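Local structure of TOXN (Bacillus thuringiensis, 4ATO) at residues V40-Y51 against M125-Y136. The protein cleaves RNA within A-rich sequences as the endoribonuclease toxin of a type III toxin-antitoxin system, and is held in check by the ToxI RNA pseudoknot. Residues are numbered along the deposited sequence; the frame is centred on the assembly and turned at random. Where two conformers were deposited one is given.
Sequences VGVLEKINGHDY and MDRVTNKVEKVY. With nucleotides of chain B.
Ile-46 and Asn-47 of the loop between strands 38-41 and 51-56, and Tyr-51 at the start of the second strand, surround the Tyr-136 ring. CG2 of Ile-46 sits over one ring face, 3.6 Å from the ring centroid, a CH-pi contact. With CG1 beside the backbone N (chi1 -58°), CG2 lies anti to that N and over the ring, while CG1 carries CD1 to CG1 of Val-132 at 3.9 Å. The Tyr-136 edge also faces the Tyr-51 ring in an offset edge-to-face pair, planes at 78°. One turn earlier in the helix, Val-42 and Val-132 meet tip to tip, CG2 to CG2 at 4.0 Å, beside Val-53. Nearer the helix start, Met-125 bends at chi2, and its CE meets CG1 of Val-40 at 3.7 Å. Val-40, Met-125, Val-132 and the two tyrosines form the close-packed part, with Ile-46 and Val-42 over them.

The solvent side is looser. Exposed Leu-43 lays CD1 against CG of Met-125 (3.8 Å), and a water accepts from Leu-43 N. Exposed Asn-47, in the type I' turn, donates from ND2 to OH of Tyr-136 (2.9 Å, N-H...O angle 137°).

Elsewhere on the helix, Arg-127, Asn-130 and Lys-131 bond the RNA of chain B; Lys-131 NZ also bonds the Ser-65 and Ser-68 carbonyls. Toward strand 38-41 and its loop the helix is mostly apolar. Apolar packing therefore carries most of the contact. The Asn-47 bond and OE2 of Glu-163 on helix 159-169, which bonds both tyrosine hydroxyls, fix the Tyr-136 ring and satisfy its OH.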
ATOM      1  N   VAL A  40      28.081  -4.205  -8.412  1.00 25.32           N
ATOM      2  CA  VAL A  40      27.346  -3.209  -7.647  1.00 26.73           C
ATOM      3  C   VAL A  40      28.000  -3.028  -6.285  1.00 28.00           C
ATOM      4  O   VAL A  40      28.404  -3.996  -5.644  1.00 34.17           O
ATOM      5  CB  VAL A  40      25.870  -3.618  -7.473  1.00 33.43           C
ATOM      6  CG1 VAL A  40      25.150  -2.655  -6.566  1.00 34.02           C
ATOM      7  CG2 VAL A  40      25.195  -3.674  -8.818  1.00 35.84           C
ATOM      8  N   GLY A  41      28.132  -1.782  -5.851  1.00 26.20           N
ATOM      9  CA  GLY A  41      28.749  -1.513  -4.567  1.00 38.39           C
ATOM     10  C   GLY A  41      27.796  -1.765  -3.411  1.00 36.61           C
ATOM     11  O   GLY A  41      26.688  -1.232  -3.379  1.00 38.29           O
ATOM     12  N   VAL A  42      28.225  -2.593  -2.468  1.00 34.17           N
ATOM     13  CA  VAL A  42      27.500  -2.783  -1.219  1.00 33.69           C
ATOM     14  C   VAL A  42      27.475  -1.441  -0.504  1.00 41.85           C
ATOM     15  O   VAL A  42      28.506  -0.761  -0.431  1.00 42.53           O
ATOM     16  CB  VAL A  42      28.186  -3.842  -0.338  1.00 33.43           C
ATOM     17  CG1 VAL A  42      27.617  -3.818   1.074  1.00 28.19           C
ATOM     18  CG2 VAL A  42      28.016  -5.233  -0.966  1.00 34.14           C
ATOM     19  N   LEU A  43      26.305  -1.058   0.003  1.00 43.22           N
ATOM     20  CA  LEU A  43      26.085   0.292   0.540  1.00 47.27           C
ATOM     21  C   LEU A  43      26.981   0.656   1.727  1.00 42.46           C
ATOM     22  O   LEU A  43      27.481   1.781   1.815  1.00 45.99           O
ATOM     23  CB  LEU A  43      24.606   0.503   0.902  1.00 49.04           C
ATOM     24  CG  LEU A  43      23.600   0.427  -0.259  1.00 44.16           C
ATOM     25  CD1 LEU A  43      22.206   0.830   0.199  1.00 42.28           C
ATOM     26  CD2 LEU A  43      24.039   1.271  -1.464  1.00 36.87           C
ATOM     27  N   GLU A  44      27.186  -0.274   2.637  1.00 33.38           N
ATOM     28  CA  GLU A  44      28.063  -0.035   3.762  1.00 40.75           C
ATOM     29  C   GLU A  44      29.277  -0.974   3.780  1.00 43.36           C
ATOM     30  O   GLU A  44      29.212  -2.087   3.311  1.00 36.45           O
ATOM     31  CB  GLU A  44      27.277  -0.095   5.073  1.00 45.75           C
ATOM     32  CG  GLU A  44      25.808   0.251   4.900  1.00 66.51           C
ATOM     33  CD  GLU A  44      25.103   0.669   6.176  1.00 81.31           C
ATOM     34  OE1 GLU A  44      25.389   0.105   7.233  1.00 78.58           O
ATOM     35  OE2 GLU A  44      24.243   1.559   6.118  1.00 93.20           O
ATOM     36  N   LYS A  45      30.376  -0.496   4.321  1.00 32.20           N
ATOM     37  CA  LYS A  45      31.596  -1.284   4.430  1.00 41.31           C
ATOM     38  C   LYS A  45      31.356  -2.513   5.287  1.00 42.71           C
ATOM     39  O   LYS A  45      30.478  -2.510   6.139  1.00 44.25           O
ATOM     40  CB  LYS A  45      32.730  -0.445   5.037  1.00 38.11           C
ATOM     41  CG  LYS A  45      33.140   0.727   4.158  1.00 49.63           C
ATOM     42  CD  LYS A  45      34.525   1.250   4.501  1.00 55.12           C
ATOM     43  CE  LYS A  45      34.897   2.430   3.609  1.00 58.23           C
ATOM     44  NZ  LYS A  45      36.307   2.850   3.821  1.00 67.11           N
ATOM     45  N   ILE A  46      32.127  -3.567   5.044  1.00 41.12           N
ATOM     46  CA  ILE A  46      32.106  -4.743   5.905  1.00 43.92           C
ATOM     47  C   ILE A  46      33.498  -4.944   6.481  1.00 48.70           C
ATOM     48  O   ILE A  46      34.456  -5.143   5.733  1.00 41.61           O
ATOM     49  CB  ILE A  46      31.693  -5.998   5.144  1.00 40.86           C
ATOM     50  CG1 ILE A  46      30.313  -5.802   4.507  1.00 40.14           C
ATOM     51  CG2 ILE A  46      31.680  -7.191   6.079  1.00 41.05           C
ATOM     52  CD1 ILE A  46      29.906  -6.930   3.559  1.00 37.94           C
ATOM     53  N   ASN A  47      33.601  -4.856   7.807  1.00 41.18           N
ATOM     54  CA  ASN A  47      34.884  -4.918   8.503  1.00 38.43           C
ATOM     55  C   ASN A  47      35.941  -4.017   7.891  1.00 49.06           C
ATOM     56  O   ASN A  47      37.113  -4.389   7.794  1.00 50.18           O
ATOM     57  CB  ASN A  47      35.388  -6.355   8.597  1.00 53.11           C
ATOM     58  CG  ASN A  47      34.601  -7.180   9.597  1.00 69.43           C
ATOM     59  OD1 ASN A  47      34.208  -6.680  10.654  1.00 67.13           O
ATOM     60  ND2 ASN A  47      34.359  -8.446   9.268  1.00 79.07           N
ATOM     61  N   GLY A  48      35.518  -2.826   7.480  1.00 50.17           N
ATOM     62  CA  GLY A  48      36.427  -1.846   6.924  1.00 42.38           C
ATOM     63  C   GLY A  48      36.652  -1.991   5.429  1.00 39.97           C
ATOM     64  O   GLY A  48      37.309  -1.145   4.830  1.00 45.58           O
ATOM     65  N   HIS A  49      36.108  -3.047   4.824  1.00 35.62           N
ATOM     66  CA  HIS A  49      36.301  -3.294   3.385  1.00 32.38           C
ATOM     67  C   HIS A  49      35.119  -2.835   2.528  1.00 37.20           C
ATOM     68  O   HIS A  49      33.955  -3.003   2.904  1.00 35.33           O
ATOM     69  CB  HIS A  49      36.578  -4.776   3.123  1.00 26.58           C
ATOM     70  CG  HIS A  49      37.709  -5.328   3.937  1.00 48.50           C
ATOM     71  ND1 HIS A  49      39.021  -5.293   3.511  1.00 58.03           N
ATOM     72  CD2 HIS A  49      37.727  -5.915   5.159  1.00 52.05           C
ATOM     73  CE1 HIS A  49      39.796  -5.837   4.432  1.00 57.52           C
ATOM     74  NE2 HIS A  49      39.036  -6.220   5.442  1.00 58.65           N
ATOM     75  N   ASP A  50      35.428  -2.245   1.379  1.00 40.54           N
ATOM     76  CA  ASP A  50      34.411  -1.962   0.370  1.00 40.77           C
ATOM     77  C   ASP A  50      34.137  -3.238  -0.420  1.00 38.53           C
ATOM     78  O   ASP A  50      35.035  -3.768  -1.079  1.00 40.45           O
ATOM     79  CB  ASP A  50      34.892  -0.868  -0.587  1.00 37.66           C
ATOM     80  CG  ASP A  50      35.099   0.470   0.103  1.00 41.60           C
ATOM     81  OD1 ASP A  50      34.237   0.877   0.911  1.00 41.80           O
ATOM     82  OD2 ASP A  50      36.128   1.120  -0.169  1.00 50.16           O
ATOM     83  N   TYR A  51      32.908  -3.738  -0.349  1.00 34.24           N
ATOM     84  CA  TYR A  51      32.537  -4.948  -1.084  1.00 34.08           C
ATOM     85  C   TYR A  51      31.756  -4.651  -2.352  1.00 32.97           C
ATOM     86  O   TYR A  51      31.022  -3.670  -2.433  1.00 31.78           O
ATOM     87  CB  TYR A  51      31.728  -5.905  -0.210  1.00 32.88           C
ATOM     88  CG  TYR A  51      32.565  -6.939   0.499  1.00 31.72           C
ATOM     89  CD1 TYR A  51      33.173  -6.648   1.714  1.00 33.50           C
ATOM     90  CD2 TYR A  51      32.735  -8.214  -0.038  1.00 33.10           C
ATOM     91  CE1 TYR A  51      33.943  -7.600   2.383  1.00 38.17           C
ATOM     92  CE2 TYR A  51      33.502  -9.174   0.619  1.00 34.27           C
ATOM     93  CZ  TYR A  51      34.108  -8.855   1.833  1.00 34.63           C
ATOM     94  OH  TYR A  51      34.866  -9.792   2.504  1.00 33.02           O
ATOM     95  N   MET A 125      17.432  -2.388  -3.442  1.00 30.49           N
ATOM     96  CA  MET A 125      18.688  -2.429  -2.728  1.00 30.75           C
ATOM     97  C   MET A 125      18.573  -2.970  -1.294  1.00 37.77           C
ATOM     98  O   MET A 125      19.545  -3.494  -0.755  1.00 38.70           O
ATOM     99  CB  MET A 125      19.369  -1.069  -2.757  1.00 34.69           C
ATOM    100  CG  MET A 125      20.864  -1.173  -2.723  1.00 39.57           C
ATOM    101  SD  MET A 125      21.506  -2.131  -4.112  1.00 38.18           S
ATOM    102  CE  MET A 125      23.141  -2.473  -3.481  1.00 33.73           C
ATOM    103  N   ASP A 126      17.400  -2.854  -0.672  1.00 33.76           N
ATOM    104  CA  ASP A 126      17.173  -3.421   0.656  0.50 32.25           C
ATOM    105  C   ASP A 126      17.419  -4.930   0.648  1.00 35.76           C
ATOM    106  O   ASP A 126      17.963  -5.496   1.593  1.00 34.41           O
ATOM    107  CB  ASP A 126      15.744  -3.127   1.133  0.50 29.02           C
ATOM    108  CG  ASP A 126      14.677  -3.575   0.130  0.50 34.38           C
ATOM    109  OD1 ASP A 126      14.841  -3.333  -1.085  0.50 28.16           O
ATOM    110  OD2 ASP A 126      13.663  -4.168   0.557  0.50 43.14           O
ATOM    111  N   ARG A 127      17.002  -5.577  -0.435  1.00 28.95           N
ATOM    112  CA  ARG A 127      17.135  -7.024  -0.562  1.00 28.05           C
ATOM    113  C   ARG A 127      18.580  -7.453  -0.782  1.00 32.19           C
ATOM    114  O   ARG A 127      19.034  -8.427  -0.186  1.00 36.14           O
ATOM    115  CB  ARG A 127      16.232  -7.541  -1.680  1.00 28.87           C
ATOM    116  CG  ARG A 127      14.750  -7.320  -1.369  1.00 36.96           C
ATOM    117  CD  ARG A 127      13.900  -7.463  -2.616  1.00 48.20           C
ATOM    118  NE  ARG A 127      12.814  -8.418  -2.412  1.00 64.43           N
ATOM    119  CZ  ARG A 127      11.545  -8.086  -2.207  1.00 66.08           C
ATOM    120  NH1 ARG A 127      11.180  -6.811  -2.187  1.00 72.73           N
ATOM    121  NH2 ARG A 127      10.634  -9.033  -2.028  1.00 65.60           N
ATOM    122  N   VAL A 128      19.300  -6.730  -1.636  1.00 28.30           N
ATOM    123  CA  VAL A 128      20.724  -6.978  -1.819  1.00 24.96           C
ATOM    124  C   VAL A 128      21.431  -6.896  -0.469  1.00 34.30           C
ATOM    125  O   VAL A 128      22.108  -7.836  -0.035  1.00 30.11           O
ATOM    126  CB  VAL A 128      21.358  -5.944  -2.763  1.00 30.93           C
ATOM    127  CG1 VAL A 128      22.863  -6.176  -2.871  1.00 30.03           C
ATOM    128  CG2 VAL A 128      20.708  -6.010  -4.140  1.00 34.82           C
ATOM    129  N   THR A 129      21.251  -5.758   0.193  1.00 32.62           N
ATOM    130  CA  THR A 129      21.821  -5.513   1.510  1.00 30.08           C
ATOM    131  C   THR A 129      21.468  -6.654   2.458  1.00 28.25           C
ATOM    132  O   THR A 129      22.338  -7.250   3.087  1.00 31.26           O
ATOM    133  CB  THR A 129      21.270  -4.197   2.092  1.00 38.96           C
ATOM    134  OG1 THR A 129      21.625  -3.107   1.229  1.00 36.17           O
ATOM    135  CG2 THR A 129      21.812  -3.947   3.510  1.00 39.35           C
ATOM    136  N   ASN A 130      20.185  -6.967   2.538  1.00 27.46           N
ATOM    137  CA  ASN A 130      19.729  -8.039   3.399  1.00 28.96           C
ATOM    138  C   ASN A 130      20.470  -9.358   3.135  1.00 34.26           C
ATOM    139  O   ASN A 130      20.999  -9.969   4.056  1.00 31.22           O
ATOM    140  CB  ASN A 130      18.219  -8.202   3.258  1.00 33.38           C
ATOM    141  CG  ASN A 130      17.679  -9.344   4.082  1.00 39.00           C
ATOM    142  OD1 ASN A 130      17.767  -9.337   5.310  1.00 40.67           O
ATOM    143  ND2 ASN A 130      17.105 -10.330   3.410  1.00 34.54           N
ATOM    144  N   LYS A 131      20.535  -9.771   1.872  1.00 30.08           N
ATOM    145  CA  LYS A 131      21.181 -11.032   1.522  1.00 28.38           C
ATOM    146  C   LYS A 131      22.678 -10.960   1.755  1.00 29.03           C
ATOM    147  O   LYS A 131      23.256 -11.905   2.261  1.00 24.52           O
ATOM    148  CB  LYS A 131      20.872 -11.459   0.068  1.00 22.58           C
ATOM    149  CG  LYS A 131      19.415 -11.853  -0.136  1.00 28.91           C
ATOM    150  CD  LYS A 131      19.111 -12.282  -1.570  1.00 24.89           C
ATOM    151  CE  LYS A 131      17.637 -12.649  -1.717  1.00 21.10           C
ATOM    152  NZ  LYS A 131      17.241 -13.009  -3.131  1.00 26.75           N
ATOM    153  N   VAL A 132      23.308  -9.848   1.391  1.00 26.38           N
ATOM    154  CA  VAL A 132      24.749  -9.685   1.648  1.00 30.94           C
ATOM    155  C   VAL A 132      25.123  -9.941   3.124  1.00 35.70           C
ATOM    156  O   VAL A 132      26.116 -10.607   3.413  1.00 30.41           O
ATOM    157  CB  VAL A 132      25.256  -8.283   1.194  1.00 41.04           C
ATOM    158  CG1 VAL A 132      26.545  -7.890   1.920  1.00 28.71           C
ATOM    159  CG2 VAL A 132      25.442  -8.237  -0.330  1.00 28.80           C
ATOM    160  N   GLU A 133      24.309  -9.440   4.047  1.00 28.74           N
ATOM    161  CA  GLU A 133      24.606  -9.572   5.465  1.00 35.77           C
ATOM    162  C   GLU A 133      24.397 -10.994   5.948  1.00 37.05           C
ATOM    163  O   GLU A 133      25.211 -11.512   6.716  1.00 37.18           O
ATOM    164  CB  GLU A 133      23.768  -8.603   6.303  1.00 33.58           C
ATOM    165  CG  GLU A 133      23.889  -7.153   5.842  1.00 48.18           C
ATOM    166  CD  GLU A 133      23.194  -6.170   6.768  1.00 59.47           C
ATOM    167  OE1 GLU A 133      22.196  -6.548   7.428  1.00 67.96           O
ATOM    168  OE2 GLU A 133      23.657  -5.011   6.833  1.00 55.10           O
ATOM    169  N   LYS A 134      23.320 -11.629   5.490  1.00 32.39           N
ATOM    170  CA  LYS A 134      23.026 -12.999   5.906  1.00 38.33           C
ATOM    171  C   LYS A 134      24.120 -13.950   5.448  1.00 43.63           C
ATOM    172  O   LYS A 134      24.599 -14.762   6.247  1.00 38.61           O
ATOM    173  CB  LYS A 134      21.657 -13.482   5.396  1.00 34.12           C
ATOM    174  CG  LYS A 134      20.470 -12.851   6.102  1.00 38.18           C
ATOM    175  CD  LYS A 134      19.152 -13.361   5.520  1.00 39.18           C
ATOM    176  CE  LYS A 134      17.957 -12.526   5.981  1.00 32.64           C
ATOM    177  NZ  LYS A 134      17.854 -12.359   7.457  1.00 44.76           N
ATOM    178  N   VAL A 135      24.528 -13.862   4.177  1.00 31.44           N
ATOM    179  CA  VAL A 135      25.531 -14.830   3.720  1.00 34.39           C
ATOM    180  C   VAL A 135      26.935 -14.564   4.256  1.00 31.35           C
ATOM    181  O   VAL A 135      27.649 -15.504   4.601  1.00 33.14           O
ATOM    182  CB  VAL A 135      25.522 -15.126   2.186  1.00 35.72           C
ATOM    183  CG1 VAL A 135      24.298 -14.567   1.514  1.00 28.13           C
ATOM    184  CG2 VAL A 135      26.819 -14.683   1.506  1.00 32.33           C
ATOM    185  N   TYR A 136      27.324 -13.295   4.353  1.00 33.67           N
ATOM    186  CA  TYR A 136      28.628 -12.965   4.916  1.00 32.46           C
ATOM    187  C   TYR A 136      28.745 -13.519   6.336  1.00 38.83           C
ATOM    188  O   TYR A 136      29.757 -14.107   6.695  1.00 34.30           O
ATOM    189  CB  TYR A 136      28.856 -11.459   4.948  1.00 28.22           C
ATOM    190  CG  TYR A 136      30.224 -11.086   5.492  1.00 34.45           C
ATOM    191  CD1 TYR A 136      31.312 -10.983   4.643  1.00 32.81           C
ATOM    192  CD2 TYR A 136      30.423 -10.838   6.851  1.00 28.21           C
ATOM    193  CE1 TYR A 136      32.557 -10.645   5.114  1.00 37.27           C
ATOM    194  CE2 TYR A 136      31.679 -10.504   7.336  1.00 40.27           C
ATOM    195  CZ  TYR A 136      32.742 -10.408   6.456  1.00 40.19           C
ATOM    196  OH  TYR A 136      34.003 -10.067   6.897  1.00 35.93           O
TER
ATOM    197  P     C B  18      13.800 -12.327  -1.903  1.00 27.51           P
ATOM    198  OP1   C B  18      14.505 -11.066  -1.517  1.00 28.66           O
ATOM    199  OP2   C B  18      14.536 -13.324  -2.692  1.00 32.73           O
ATOM    200  O5'   C B  18      13.194 -13.011  -0.605  1.00 37.73           O
ATOM    201  C5'   C B  18      12.329 -12.305   0.268  1.00 28.07           C
ATOM    202  C4'   C B  18      11.745 -13.231   1.300  1.00 28.79           C
ATOM    203  O4'   C B  18      10.995 -14.289   0.641  1.00 32.22           O
ATOM    204  C3'   C B  18      12.764 -13.964   2.151  1.00 28.30           C
ATOM    205  O3'   C B  18      13.196 -13.191   3.255  1.00 24.65           O
ATOM    206  C2'   C B  18      12.045 -15.247   2.547  1.00 29.29           C
ATOM    207  O2'   C B  18      11.213 -15.033   3.679  1.00 30.27           O
ATOM    208  C1'   C B  18      11.156 -15.505   1.335  1.00 27.67           C
ATOM    209  N1    C B  18      11.725 -16.524   0.411  1.00 27.97           N
ATOM    210  C2    C B  18      11.734 -17.871   0.814  1.00 35.02           C
ATOM    211  O2    C B  18      11.309 -18.163   1.938  1.00 27.94           O
ATOM    212  N3    C B  18      12.224 -18.827  -0.013  1.00 23.84           N
ATOM    213  C4    C B  18      12.681 -18.483  -1.218  1.00 32.43           C
ATOM    214  N4    C B  18      13.148 -19.457  -2.004  1.00 26.32           N
ATOM    215  C5    C B  18      12.672 -17.123  -1.667  1.00 24.79           C
ATOM    216  C6    C B  18      12.195 -16.196  -0.830  1.00 21.96           C
ATOM    217  P     C B  19      14.738 -13.166   3.674  1.00 31.12           P
ATOM    218  OP1   C B  19      14.886 -12.085   4.676  1.00 40.44           O
ATOM    219  OP2   C B  19      15.542 -13.099   2.439  1.00 36.94           O
ATOM    220  O5'   C B  19      14.933 -14.583   4.363  1.00 42.90           O
ATOM    221  C5'   C B  19      14.084 -15.009   5.428  1.00 32.40           C
ATOM    222  C4'   C B  19      14.555 -16.320   6.021  1.00 34.96           C
ATOM    223  O4'   C B  19      14.337 -17.392   5.053  1.00 34.54           O
ATOM    224  C3'   C B  19      16.036 -16.370   6.382  1.00 33.91           C
ATOM    225  O3'   C B  19      16.205 -17.158   7.553  1.00 44.24           O
ATOM    226  C2'   C B  19      16.657 -17.087   5.180  1.00 31.15           C
ATOM    227  O2'   C B  19      17.878 -17.742   5.447  1.00 30.86           O
ATOM    228  C1'   C B  19      15.554 -18.073   4.815  1.00 35.04           C
ATOM    229  N1    C B  19      15.576 -18.522   3.402  1.00 31.09           N
ATOM    230  C2    C B  19      15.889 -19.868   3.151  1.00 36.74           C
ATOM    231  O2    C B  19      16.134 -20.594   4.121  1.00 29.60           O
ATOM    232  N3    C B  19      15.926 -20.346   1.881  1.00 27.83           N
ATOM    233  C4    C B  19      15.648 -19.528   0.869  1.00 31.13           C
ATOM    234  N4    C B  19      15.684 -20.028  -0.370  1.00 26.85           N
ATOM    235  C5    C B  19      15.313 -18.151   1.088  1.00 33.59           C
ATOM    236  C6    C B  19      15.287 -17.690   2.355  1.00 27.91           C
ATOM    237  P     A B  17      13.042 -13.839  -7.498  1.00 31.22           P
ATOM    238  OP1   A B  17      14.096 -12.812  -7.667  1.00 27.48           O
ATOM    239  OP2   A B  17      13.430 -15.262  -7.570  1.00 37.04           O
ATOM    240  O5'   A B  17      12.216 -13.575  -6.155  1.00 29.43           O
ATOM    241  C5'   A B  17      11.679 -12.300  -5.856  1.00 28.75           C
ATOM    242  C4'   A B  17      10.889 -12.322  -4.567  1.00 23.44           C
ATOM    243  O4'   A B  17       9.735 -13.199  -4.700  1.00 26.29           O
ATOM    244  C3'   A B  17      11.618 -12.855  -3.335  1.00 25.10           C
ATOM    245  O3'   A B  17      12.484 -11.893  -2.747  1.00 23.04           O
ATOM    246  C2'   A B  17      10.458 -13.266  -2.438  1.00 21.79           C
ATOM    247  O2'   A B  17       9.864 -12.130  -1.837  1.00 30.80           O
ATOM    248  C1'   A B  17       9.474 -13.835  -3.461  1.00 33.73           C
ATOM    249  N9    A B  17       9.650 -15.293  -3.617  1.00 41.15           N
ATOM    250  C8    A B  17      10.248 -16.000  -4.633  1.00 34.44           C
ATOM    251  N7    A B  17      10.259 -17.292  -4.425  1.00 26.01           N
ATOM    252  C5    A B  17       9.658 -17.456  -3.185  1.00 33.21           C
ATOM    253  C6    A B  17       9.380 -18.593  -2.389  1.00 30.57           C
ATOM    254  N6    A B  17       9.666 -19.853  -2.741  1.00 22.62           N
ATOM    255  N1    A B  17       8.765 -18.389  -1.201  1.00 34.57           N
ATOM    256  C2    A B  17       8.462 -17.134  -0.839  1.00 33.99           C
ATOM    257  N3    A B  17       8.676 -15.997  -1.495  1.00 28.85           N
ATOM    258  C4    A B  17       9.274 -16.226  -2.679  1.00 32.31           C
TER
HETATM  259  O   HOH W   1      24.024  -3.056   0.583  1.00 32.36           O